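Local coordinates for probable glutathione reductase (Sinorhizobium meliloti, PDB 4DNA), which probably reduces glutathione disulfide to glutathione with NADPH, using one bound FAD per subunit and a redox-active disulfide, at residues V49-Y54 / A186-G191; L53-S58 / F346-I351; A87-I92 / A163-A168. All coordinates share one frame; numbering follows the deposited sequence.

How the contacts relate
Helix 48-66 of the FAD-binding part supplies the first segment of both contact 1 and contact 2. Further along the chain, contact 3 joins helix 81-106 to the loop at 163-168, closing a loop of 70 residues before the chain enters the NADP-binding part. The chain then reaches helix 180-191, where contact 1 brings it back against helix 48-66. Contact 2 closes a much longer loop at 346-351, in the dimerisation domain. Contact 3 lies within the spans of both others, while contacts 1 and 2 overlap from a common start and touch in space. Helix 48-66 thus touches both the NADP-binding part and the dimerisation domain, close to the flavin and to the second subunit.

Contact 1: V49-Y54 / A186-G191; sequences VPKKLY and ANIFHG. With FAD (flavin-adenine dinucleotide), chain C.
Ile188 presses its side chain against the last turn of the 49-54 segment, where its CG2 branch meets Tyr54 CB at 3.7 Å. The other branch reaches along the same helix surface, and its CD1 lies 3.9 Å from Lys51 O. With CG1 anti to the carbonyl carbon (chi1 -75°), CG2 falls anti to the backbone N, and both CG2 and the CD1 end of the other branch rest on Tyr54 CB. The contact is apolar, without a hydrogen bond across it, and the closest backbone approach, Tyr54 CA to Ile188 CA, is 6.3 Å.

The polar ends of Tyr54 and Lys51 find their partners elsewhere. The Tyr54 ring swings away from Ile188 to meet the Phe164 ring edge-to-face, and its OH is hydrogen-bonded to Phe164 O. Lys51 bends at chi2 and chi3 to bring NZ to the N5 and O4 edge of the flavin, where the modelled NZ-O4 separation is too short to be trusted. Its salt bridge to Glu184, one turn before Ile188, is consistent with the lysine-glutamate pair beside the flavin in other glutathione reductases.

The contact thus joins the helix that starts at Cys48 of the Cys43-Cys48 disulfide to the helix that follows the predicted dinucleotide-binding glycines. Leu84, Val85 and Lys88 of helix 81-106 pack on Tyr54, while strand 195-199 and helix 211-223 back helix 180-191.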
loop_
_atom_site.group_PDB
_atom_site.type_symbol
_atom_site.label_atom_id
_atom_site.label_comp_id
_atom_site.label_asym_id
_atom_site.label_seq_id
_atom_site.Cartn_x
_atom_site.Cartn_y
_atom_site.Cartn_z
ATOM N N VAL A 49 13.938 -12.283 0.627
ATOM C CA VAL A 49 13.014 -13.146 -0.141
ATOM C C VAL A 49 12.347 -14.177 0.760
ATOM O O VAL A 49 11.157 -14.055 1.035
ATOM C CB VAL A 49 13.665 -13.860 -1.370
ATOM C CG1 VAL A 49 12.710 -14.886 -1.973
ATOM C CG2 VAL A 49 14.088 -12.866 -2.443
ATOM N N PRO A 50 13.105 -15.188 1.234
ATOM C CA PRO A 50 12.433 -16.180 2.076
ATOM C C PRO A 50 11.703 -15.540 3.248
ATOM O O PRO A 50 10.615 -15.994 3.614
ATOM C CB PRO A 50 13.574 -17.073 2.588
ATOM C CG PRO A 50 14.831 -16.370 2.232
ATOM C CD PRO A 50 14.538 -15.474 1.074
ATOM N N LYS A 51 12.277 -14.489 3.822
ATOM C CA LYS A 51 11.674 -13.887 4.991
ATOM C C LYS A 51 10.247 -13.465 4.684
ATOM O O LYS A 51 9.315 -13.806 5.418
ATOM C CB LYS A 51 12.503 -12.711 5.498
ATOM C CG LYS A 51 11.745 -11.782 6.436
ATOM C CD LYS A 51 11.461 -10.433 5.792
ATOM C CE LYS A 51 12.759 -9.660 5.670
ATOM N NZ LYS A 51 12.522 -8.224 5.418
ATOM N N LYS A 52 10.077 -12.750 3.582
ATOM C CA LYS A 52 8.785 -12.164 3.246
ATOM C C LYS A 52 7.740 -13.251 2.973
ATOM O O LYS A 52 6.545 -13.049 3.221
ATOM C CB LYS A 52 8.940 -11.192 2.065
ATOM C CG LYS A 52 7.709 -10.371 1.691
ATOM C CD LYS A 52 7.368 -9.286 2.708
ATOM C CE LYS A 52 6.221 -8.411 2.218
ATOM N NZ LYS A 52 6.586 -7.604 1.021
ATOM N N LEU A 53 8.189 -14.401 2.481
ATOM C CA LEU A 53 7.292 -15.520 2.254
ATOM C C LEU A 53 6.742 -16.032 3.581
ATOM O O LEU A 53 5.534 -16.227 3.750
ATOM C CB LEU A 53 8.006 -16.631 1.481
ATOM C CG LEU A 53 8.454 -16.310 0.037
ATOM C CD1 LEU A 53 9.014 -17.546 -0.653
ATOM C CD2 LEU A 53 7.336 -15.725 -0.817
ATOM N N TYR A 54 7.641 -16.217 4.535
ATOM C CA TYR A 54 7.281 -16.713 5.857
ATOM C C TYR A 54 6.352 -15.733 6.559
ATOM O O TYR A 54 5.476 -16.129 7.322
ATOM C CB TYR A 54 8.557 -16.982 6.662
ATOM C CG TYR A 54 9.225 -18.319 6.320
ATOM C CD1 TYR A 54 9.174 -18.858 5.019
ATOM C CD2 TYR A 54 9.913 -19.040 7.295
ATOM C CE1 TYR A 54 9.778 -20.073 4.714
ATOM C CE2 TYR A 54 10.519 -20.248 6.995
ATOM C CZ TYR A 54 10.445 -20.763 5.710
ATOM O OH TYR A 54 11.052 -21.966 5.443
ATOM N N ALA A 186 10.079 -13.328 15.380
ATOM C CA ALA A 186 9.145 -13.474 16.481
ATOM C C ALA A 186 7.728 -13.407 15.973
ATOM O O ALA A 186 6.876 -14.197 16.376
ATOM C CB ALA A 186 9.374 -12.409 17.524
ATOM N N ASN A 187 7.471 -12.466 15.078
ATOM C CA ASN A 187 6.154 -12.386 14.466
ATOM C C ASN A 187 5.850 -13.563 13.537
ATOM O O ASN A 187 4.725 -14.066 13.538
ATOM C CB ASN A 187 5.962 -11.047 13.773
ATOM C CG ASN A 187 5.614 -9.958 14.753
ATOM O OD1 ASN A 187 4.459 -9.826 15.154
ATOM N ND2 ASN A 187 6.606 -9.180 15.163
ATOM N N ILE A 188 6.843 -14.003 12.765
ATOM C CA ILE A 188 6.636 -15.136 11.878
ATOM C C ILE A 188 6.257 -16.350 12.732
ATOM O O ILE A 188 5.181 -16.927 12.564
ATOM C CB ILE A 188 7.858 -15.411 10.960
ATOM C CG1 ILE A 188 7.933 -14.366 9.842
ATOM C CG2 ILE A 188 7.756 -16.780 10.310
ATOM C CD1 ILE A 188 9.315 -14.171 9.275
ATOM N N PHE A 189 7.114 -16.706 13.681
ATOM C CA PHE A 189 6.858 -17.873 14.507
ATOM C C PHE A 189 5.549 -17.778 15.270
ATOM O O PHE A 189 4.798 -18.750 15.313
ATOM C CB PHE A 189 8.035 -18.186 15.438
ATOM C CG PHE A 189 9.216 -18.767 14.722
ATOM C CD1 PHE A 189 9.060 -19.858 13.864
ATOM C CD2 PHE A 189 10.481 -18.225 14.881
ATOM C CE1 PHE A 189 10.139 -20.398 13.183
ATOM C CE2 PHE A 189 11.566 -18.766 14.210
ATOM C CZ PHE A 189 11.396 -19.851 13.355
ATOM N N HIS A 190 5.264 -16.614 15.849
ATOM C CA HIS A 190 4.019 -16.450 16.599
ATOM C C HIS A 190 2.833 -16.723 15.735
ATOM O O HIS A 190 1.968 -17.506 16.109
ATOM C CB HIS A 190 3.877 -15.072 17.234
ATOM C CG HIS A 190 2.580 -14.902 17.989
ATOM N ND1 HIS A 190 2.441 -15.264 19.283
ATOM C CD2 HIS A 190 1.334 -14.427 17.578
ATOM C CE1 HIS A 190 1.183 -15.022 19.683
ATOM N NE2 HIS A 190 0.505 -14.510 18.642
ATOM N N GLY A 191 2.798 -16.073 14.571
ATOM C CA GLY A 191 1.750 -16.264 13.577
ATOM C C GLY A 191 1.526 -17.731 13.281
ATOM O O GLY A 191 0.387 -18.162 13.067
HETATM P PA FAD C . 25.388 -11.046 0.285
HETATM O O1A FAD C . 25.559 -11.188 1.788
HETATM O O2A FAD C . 24.028 -10.962 -0.373
HETATM O O5B FAD C . 26.174 -12.245 -0.439
HETATM C C5B FAD C . 27.590 -12.228 -0.663
HETATM C C4B FAD C . 27.957 -13.642 -1.084
HETATM O O4B FAD C . 29.364 -13.879 -1.059
HETATM C C3B FAD C . 27.323 -14.642 -0.137
HETATM O O3B FAD C . 26.473 -15.512 -0.899
HETATM C C2B FAD C . 28.495 -15.352 0.511
HETATM O O2B FAD C . 28.203 -16.727 0.758
HETATM C C1B FAD C . 29.613 -15.174 -0.506
HETATM N N9A FAD C . 30.975 -15.173 0.077
HETATM C C8A FAD C . 31.286 -14.725 1.308
HETATM N N7A FAD C . 32.614 -14.816 1.564
HETATM C C5A FAD C . 33.173 -15.329 0.463
HETATM C C6A FAD C . 34.553 -15.672 0.085
HETATM N N6A FAD C . 35.533 -15.465 0.999
HETATM N N1A FAD C . 34.762 -16.185 -1.157
HETATM C C2A FAD C . 33.736 -16.379 -2.021
HETATM N N3A FAD C . 32.447 -16.084 -1.734
HETATM C C4A FAD C . 32.104 -15.563 -0.524
HETATM N N1 FAD C . 17.527 -6.198 3.086
HETATM C C2 FAD C . 16.497 -5.486 2.575
HETATM O O2 FAD C . 16.739 -4.513 1.828
HETATM N N3 FAD C . 15.217 -5.796 2.852
HETATM C C4 FAD C . 14.866 -6.824 3.650
HETATM O O4 FAD C . 13.658 -7.082 3.871
HETATM C C4X FAD C . 15.945 -7.646 4.254
HETATM N N5 FAD C . 15.679 -8.696 5.061
HETATM C C5X FAD C . 16.699 -9.427 5.586
HETATM C C6 FAD C . 16.424 -10.511 6.420
HETATM C C7 FAD C . 17.467 -11.264 6.973
HETATM C C7M FAD C . 17.117 -12.428 7.866
HETATM C C8 FAD C . 18.890 -10.920 6.657
HETATM C C8M FAD C . 20.052 -11.701 7.209
HETATM C C9 FAD C . 19.165 -9.841 5.829
HETATM C C9A FAD C . 18.129 -9.083 5.286
HETATM N N10 FAD C . 18.423 -7.991 4.444
HETATM C C10 FAD C . 17.338 -7.254 3.912
HETATM C "C1'" FAD C . 19.827 -7.649 4.154
HETATM C "C2'" FAD C . 20.297 -8.118 2.785
HETATM O "O2'" FAD C . 20.078 -9.527 2.661
HETATM C "C3'" FAD C . 21.770 -7.763 2.573
HETATM O "O3'" FAD C . 21.947 -6.382 2.911
HETATM C "C4'" FAD C . 22.244 -7.990 1.137
HETATM O "O4'" FAD C . 22.221 -9.393 0.843
HETATM C "C5'" FAD C . 23.652 -7.458 0.933
HETATM O "O5'" FAD C . 24.311 -8.271 -0.036
HETATM P P FAD C . 25.910 -8.275 -0.271
HETATM O O1P FAD C . 26.207 -7.802 -1.682
HETATM O O2P FAD C . 26.603 -7.629 0.905
HETATM O O3P FAD C . 26.301 -9.833 -0.253
#

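Contact 2: L53-S58 / F346-I351; sequences LYVYAS and FSQPEI
Ser58 OG is held among three oxygens: Gln348 OE1 across the contact, 2.9 Å away, and Val55 O and Tyr54 O in the preceding turn of its own helix. The link to Val55 O measures 2.6 Å from Ser58 OG. The serine torsion (chi1 58°) sets OG between the backbone N and the carbonyl carbon, which folds the hydroxyl back over the helix and still keeps it within reach of the glutamine. Gln348 extends beyond CG, its chi2 of 172° carrying the amide out from the loop so that OE1 leads and meets the serine.

Closer to the flavin, van der Waals packing takes over: Val55 CG2 lies 4.1 Å from Phe346 CB and also touches Phe346 O, at 3.6 Å, and the two side chains cross at about a right angle. The CG1 branch of Val55 turns instead to the glutamine, 4.3 Å from Gln348 OE1.

The 346-351 segment forms the connection after strand 343-345 and ends on the first residue of strand 351-355, the two strands making a beta hairpin at one border of the antiparallel sheet of the dimerisation domain. Contact 2 therefore joins this domain to a helix of the FAD-binding part. The peptide bond between Gln348 and Pro349 is cis, and Ser347 OG spans it with a 2.7 Å hydrogen bond to Pro349 O, the donor tilted 29° from the carbonyl plane. Lys224 NZ is hydrogen-bonded to Gln348 O, and Phe346 N is hydrogen-bonded to Glu184. Pro440 of the second subunit packs against Phe346.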
loop_
_atom_site.group_PDB
_atom_site.type_symbol
_atom_site.label_atom_id
_atom_site.label_comp_id
_atom_site.label_asym_id
_atom_site.label_seq_id
_atom_site.Cartn_x
_atom_site.Cartn_y
_atom_site.Cartn_z
ATOM N N LEU A 53 8.189 -14.401 2.481
ATOM C CA LEU A 53 7.292 -15.520 2.254
ATOM C C LEU A 53 6.742 -16.032 3.581
ATOM O O LEU A 53 5.534 -16.227 3.750
ATOM C CB LEU A 53 8.006 -16.631 1.481
ATOM C CG LEU A 53 8.454 -16.310 0.037
ATOM C CD1 LEU A 53 9.014 -17.546 -0.653
ATOM C CD2 LEU A 53 7.336 -15.725 -0.817
ATOM N N TYR A 54 7.641 -16.217 4.535
ATOM C CA TYR A 54 7.281 -16.713 5.857
ATOM C C TYR A 54 6.352 -15.733 6.559
ATOM O O TYR A 54 5.476 -16.129 7.322
ATOM C CB TYR A 54 8.557 -16.982 6.662
ATOM C CG TYR A 54 9.225 -18.319 6.320
ATOM C CD1 TYR A 54 9.174 -18.858 5.019
ATOM C CD2 TYR A 54 9.913 -19.040 7.295
ATOM C CE1 TYR A 54 9.778 -20.073 4.714
ATOM C CE2 TYR A 54 10.519 -20.248 6.995
ATOM C CZ TYR A 54 10.445 -20.763 5.710
ATOM O OH TYR A 54 11.052 -21.966 5.443
ATOM N N VAL A 55 6.536 -14.448 6.275
ATOM C CA VAL A 55 5.623 -13.431 6.758
ATOM C C VAL A 55 4.241 -13.721 6.195
ATOM O O VAL A 55 3.258 -13.731 6.938
ATOM C CB VAL A 55 6.053 -12.019 6.338
ATOM C CG1 VAL A 55 4.926 -11.039 6.561
ATOM C CG2 VAL A 55 7.295 -11.592 7.092
ATOM N N TYR A 56 4.178 -13.968 4.887
ATOM C CA TYR A 56 2.920 -14.263 4.231
ATOM C C TYR A 56 2.288 -15.512 4.839
ATOM O O TYR A 56 1.103 -15.500 5.216
ATOM C CB TYR A 56 3.116 -14.451 2.725
ATOM C CG TYR A 56 3.370 -13.184 1.931
ATOM C CD1 TYR A 56 2.773 -11.977 2.287
ATOM C CD2 TYR A 56 4.173 -13.209 0.785
ATOM C CE1 TYR A 56 2.987 -10.830 1.549
ATOM C CE2 TYR A 56 4.391 -12.065 0.030
ATOM C CZ TYR A 56 3.797 -10.878 0.418
ATOM O OH TYR A 56 4.013 -9.724 -0.304
ATOM N N ALA A 57 3.085 -16.577 4.945
ATOM C CA ALA A 57 2.636 -17.812 5.577
ATOM C C ALA A 57 2.034 -17.532 6.930
ATOM O O ALA A 57 1.020 -18.107 7.267
ATOM C CB ALA A 57 3.778 -18.790 5.731
ATOM N N SER A 58 2.650 -16.642 7.698
ATOM C CA SER A 58 2.187 -16.365 9.045
ATOM C C SER A 58 0.935 -15.508 9.081
ATOM O O SER A 58 0.186 -15.583 10.048
ATOM C CB SER A 58 3.291 -15.734 9.893
ATOM O OG SER A 58 3.762 -14.541 9.303
ATOM N N PHE A 346 9.119 -5.932 8.384
ATOM C CA PHE A 346 7.977 -6.764 8.113
ATOM C C PHE A 346 7.554 -7.534 9.319
ATOM O O PHE A 346 7.429 -8.757 9.288
ATOM C CB PHE A 346 8.219 -7.612 6.889
ATOM C CG PHE A 346 8.200 -6.814 5.639
ATOM C CD1 PHE A 346 6.988 -6.376 5.108
ATOM C CD2 PHE A 346 9.378 -6.450 5.025
ATOM C CE1 PHE A 346 6.957 -5.613 3.953
ATOM C CE2 PHE A 346 9.367 -5.693 3.868
ATOM C CZ PHE A 346 8.155 -5.271 3.326
ATOM N N SER A 347 7.353 -6.782 10.395
ATOM C CA SER A 347 6.706 -7.293 11.575
ATOM C C SER A 347 5.217 -7.197 11.308
ATOM O O SER A 347 4.773 -6.949 10.176
ATOM C CB SER A 347 7.080 -6.469 12.788
ATOM O OG SER A 347 6.703 -5.126 12.599
ATOM N N GLN A 348 4.426 -7.405 12.335
ATOM C CA GLN A 348 3.004 -7.464 12.132
ATOM C C GLN A 348 2.464 -6.922 13.424
ATOM O O GLN A 348 2.583 -7.595 14.453
ATOM C CB GLN A 348 2.551 -8.911 11.912
ATOM C CG GLN A 348 3.292 -9.668 10.802
ATOM C CD GLN A 348 2.944 -11.149 10.754
ATOM O OE1 GLN A 348 3.821 -12.006 10.639
ATOM N NE2 GLN A 348 1.664 -11.456 10.845
ATOM N N PRO A 349 1.925 -5.683 13.401
ATOM C CA PRO A 349 1.761 -4.803 12.225
ATOM C C PRO A 349 3.090 -4.351 11.589
ATOM O O PRO A 349 4.114 -4.262 12.288
ATOM C CB PRO A 349 1.026 -3.589 12.808
ATOM C CG PRO A 349 1.410 -3.576 14.247
ATOM C CD PRO A 349 1.496 -5.017 14.645
ATOM N N GLU A 350 3.067 -4.077 10.281
ATOM C CA GLU A 350 4.247 -3.585 9.576
ATOM C C GLU A 350 4.677 -2.217 10.050
ATOM O O GLU A 350 3.862 -1.416 10.497
ATOM C CB GLU A 350 3.979 -3.446 8.093
ATOM C CG GLU A 350 4.437 -4.602 7.263
ATOM C CD GLU A 350 3.816 -4.542 5.890
ATOM O OE1 GLU A 350 4.380 -3.831 5.026
ATOM O OE2 GLU A 350 2.754 -5.187 5.693
ATOM N N ILE A 351 5.968 -1.949 9.918
ATOM C CA ILE A 351 6.471 -0.598 9.996
ATOM C C ILE A 351 6.935 -0.175 8.589
ATOM O O ILE A 351 7.376 -0.998 7.795
ATOM C CB ILE A 351 7.538 -0.456 11.106
ATOM C CG1 ILE A 351 6.881 -0.758 12.462
ATOM C CG2 ILE A 351 8.134 0.944 11.122
ATOM C CD1 ILE A 351 7.818 -1.046 13.611
#

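Contact 3: A87-I92 / A163-A168; sequences AKEQEI and AFDLPA
A salt-bridge network of Lys88, Glu89 and Asp165 ties helix 81-106 to the type I beta turn that runs from Ala163 to Leu166. Lys88 NZ is the cation at its centre. It lies 3.2 Å from Asp165 OD1, in a hydrogen-bonded salt bridge that uses the syn lone pair of that oxygen, on the side of OD2. The second oxygen is more distant, with Asp165 OD2 4.1 Å from Lys88 NZ, so one oxygen carries the bridge. On its own helix the same ammonium group pairs with the next residue, Lys88 NZ lying 2.5 Å from Glu89 OE2.

The lysine chain leaves the helix with CG anti to the backbone N (chi1 -172°) and then bends at chi2 and chi3, which curls NZ back within range of both carboxylates. These acids approach each other, Glu89 OE2 being 4.1 Å from Asp165 OD1, with their carboxylate planes 52° apart. The ammonium group, in contact with both, probably offsets part of the repulsion. If an alanine stood at Lys88, the two carboxylates would probably be left close together without their shared cation, and the turn would lose its charged tether to the helix.

The turn follows helix 160-163 and leads toward strand 172-176, which belongs to the parallel sheet of the NADP-binding part, so the network bridges the FAD-binding part and the chain entering the next domain. Asp165 is exposed, whereas Lys88 is buried, its side chain resting on Pro50 and Tyr54. Glu89 has a second partner through OE1, a salt bridge to Arg38. A further link between the same two elements is the hydrogen bond of Leu166 O with Trp81 NE1.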
loop_
_atom_site.group_PDB
_atom_site.type_symbol
_atom_site.label_atom_id
_atom_site.label_comp_id
_atom_site.label_asym_id
_atom_site.label_seq_id
_atom_site.Cartn_x
_atom_site.Cartn_y
_atom_site.Cartn_z
ATOM N N ALA A 87 8.110 -25.471 -0.251
ATOM C CA ALA A 87 7.621 -24.460 -1.182
ATOM C C ALA A 87 8.645 -23.342 -1.330
ATOM O O ALA A 87 8.819 -22.789 -2.416
ATOM C CB ALA A 87 6.287 -23.910 -0.711
ATOM N N LYS A 88 9.328 -23.024 -0.234
ATOM C CA LYS A 88 10.372 -22.004 -0.239
ATOM C C LYS A 88 11.591 -22.426 -1.056
ATOM O O LYS A 88 12.065 -21.655 -1.882
ATOM C CB LYS A 88 10.756 -21.629 1.194
ATOM C CG LYS A 88 11.702 -20.448 1.337
ATOM C CD LYS A 88 13.139 -20.913 1.316
ATOM C CE LYS A 88 13.366 -21.975 2.367
ATOM N NZ LYS A 88 14.567 -22.794 2.043
ATOM N N GLU A 89 12.093 -23.638 -0.838
ATOM C CA GLU A 89 13.256 -24.083 -1.581
ATOM C C GLU A 89 13.010 -24.080 -3.078
ATOM O O GLU A 89 13.915 -23.760 -3.856
ATOM C CB GLU A 89 13.696 -25.472 -1.163
ATOM C CG GLU A 89 14.632 -25.505 0.022
ATOM C CD GLU A 89 15.961 -24.790 -0.168
ATOM O OE1 GLU A 89 16.669 -25.013 -1.180
ATOM O OE2 GLU A 89 16.315 -24.031 0.763
ATOM N N GLN A 90 11.790 -24.434 -3.480
ATOM C CA GLN A 90 11.497 -24.532 -4.900
ATOM C C GLN A 90 11.670 -23.159 -5.512
ATOM O O GLN A 90 12.120 -23.034 -6.651
ATOM C CB GLN A 90 10.098 -25.116 -5.189
ATOM C CG GLN A 90 9.888 -25.453 -6.670
ATOM C CD GLN A 90 8.945 -26.630 -6.932
ATOM O OE1 GLN A 90 7.743 -26.576 -6.628
ATOM N NE2 GLN A 90 9.483 -27.692 -7.539
ATOM N N GLU A 91 11.350 -22.134 -4.732
ATOM C CA GLU A 91 11.393 -20.772 -5.227
ATOM C C GLU A 91 12.801 -20.202 -5.229
ATOM O O GLU A 91 13.225 -19.588 -6.215
ATOM C CB GLU A 91 10.451 -19.862 -4.439
ATOM C CG GLU A 91 10.362 -18.433 -4.972
ATOM C CD GLU A 91 10.079 -18.338 -6.480
ATOM O OE1 GLU A 91 9.593 -19.312 -7.115
ATOM O OE2 GLU A 91 10.333 -17.257 -7.048
ATOM N N ILE A 92 13.530 -20.396 -4.136
ATOM C CA ILE A 92 14.871 -19.851 -4.065
ATOM C C ILE A 92 15.781 -20.561 -5.053
ATOM O O ILE A 92 16.675 -19.946 -5.625
ATOM C CB ILE A 92 15.423 -19.834 -2.634
ATOM C CG1 ILE A 92 15.769 -21.232 -2.143
ATOM C CG2 ILE A 92 14.407 -19.198 -1.698
ATOM C CD1 ILE A 92 16.727 -21.187 -0.977
ATOM N N ALA A 163 17.068 -20.823 10.773
ATOM C CA ALA A 163 15.692 -20.575 11.156
ATOM C C ALA A 163 14.748 -21.043 10.066
ATOM O O ALA A 163 13.787 -21.777 10.325
ATOM C CB ALA A 163 15.479 -19.110 11.461
ATOM N N PHE A 164 15.044 -20.651 8.833
ATOM C CA PHE A 164 14.190 -21.009 7.712
ATOM C C PHE A 164 14.090 -22.512 7.514
ATOM O O PHE A 164 13.071 -23.004 7.013
ATOM C CB PHE A 164 14.686 -20.354 6.428
ATOM C CG PHE A 164 14.668 -18.863 6.466
ATOM C CD1 PHE A 164 13.457 -18.167 6.453
ATOM C CD2 PHE A 164 15.851 -18.152 6.518
ATOM C CE1 PHE A 164 13.430 -16.782 6.498
ATOM C CE2 PHE A 164 15.833 -16.766 6.559
ATOM C CZ PHE A 164 14.620 -16.082 6.540
ATOM N N ASP A 165 15.134 -23.232 7.920
ATOM C CA ASP A 165 15.260 -24.642 7.581
ATOM C C ASP A 165 15.270 -25.595 8.766
ATOM O O ASP A 165 15.782 -26.709 8.644
ATOM C CB ASP A 165 16.520 -24.884 6.735
ATOM C CG ASP A 165 16.422 -24.299 5.339
ATOM O OD1 ASP A 165 15.336 -24.352 4.721
ATOM O OD2 ASP A 165 17.452 -23.793 4.850
ATOM N N LEU A 166 14.714 -25.188 9.903
ATOM C CA LEU A 166 14.619 -26.119 11.025
ATOM C C LEU A 166 13.959 -27.417 10.546
ATOM O O LEU A 166 13.002 -27.374 9.773
ATOM C CB LEU A 166 13.830 -25.521 12.189
ATOM C CG LEU A 166 14.479 -24.353 12.917
ATOM C CD1 LEU A 166 13.466 -23.660 13.800
ATOM C CD2 LEU A 166 15.647 -24.841 13.748
ATOM N N PRO A 167 14.492 -28.575 10.970
ATOM C CA PRO A 167 13.905 -29.855 10.563
ATOM C C PRO A 167 12.472 -30.068 11.059
ATOM O O PRO A 167 11.737 -30.877 10.486
ATOM C CB PRO A 167 14.860 -30.885 11.183
ATOM C CG PRO A 167 16.169 -30.173 11.238
ATOM C CD PRO A 167 15.801 -28.765 11.623
ATOM N N ALA A 168 12.094 -29.363 12.121
ATOM C CA ALA A 168 10.717 -29.374 12.617
ATOM C C ALA A 168 10.381 -28.014 13.189
ATOM O O ALA A 168 11.268 -27.205 13.495
ATOM C CB ALA A 168 10.525 -30.446 13.674
#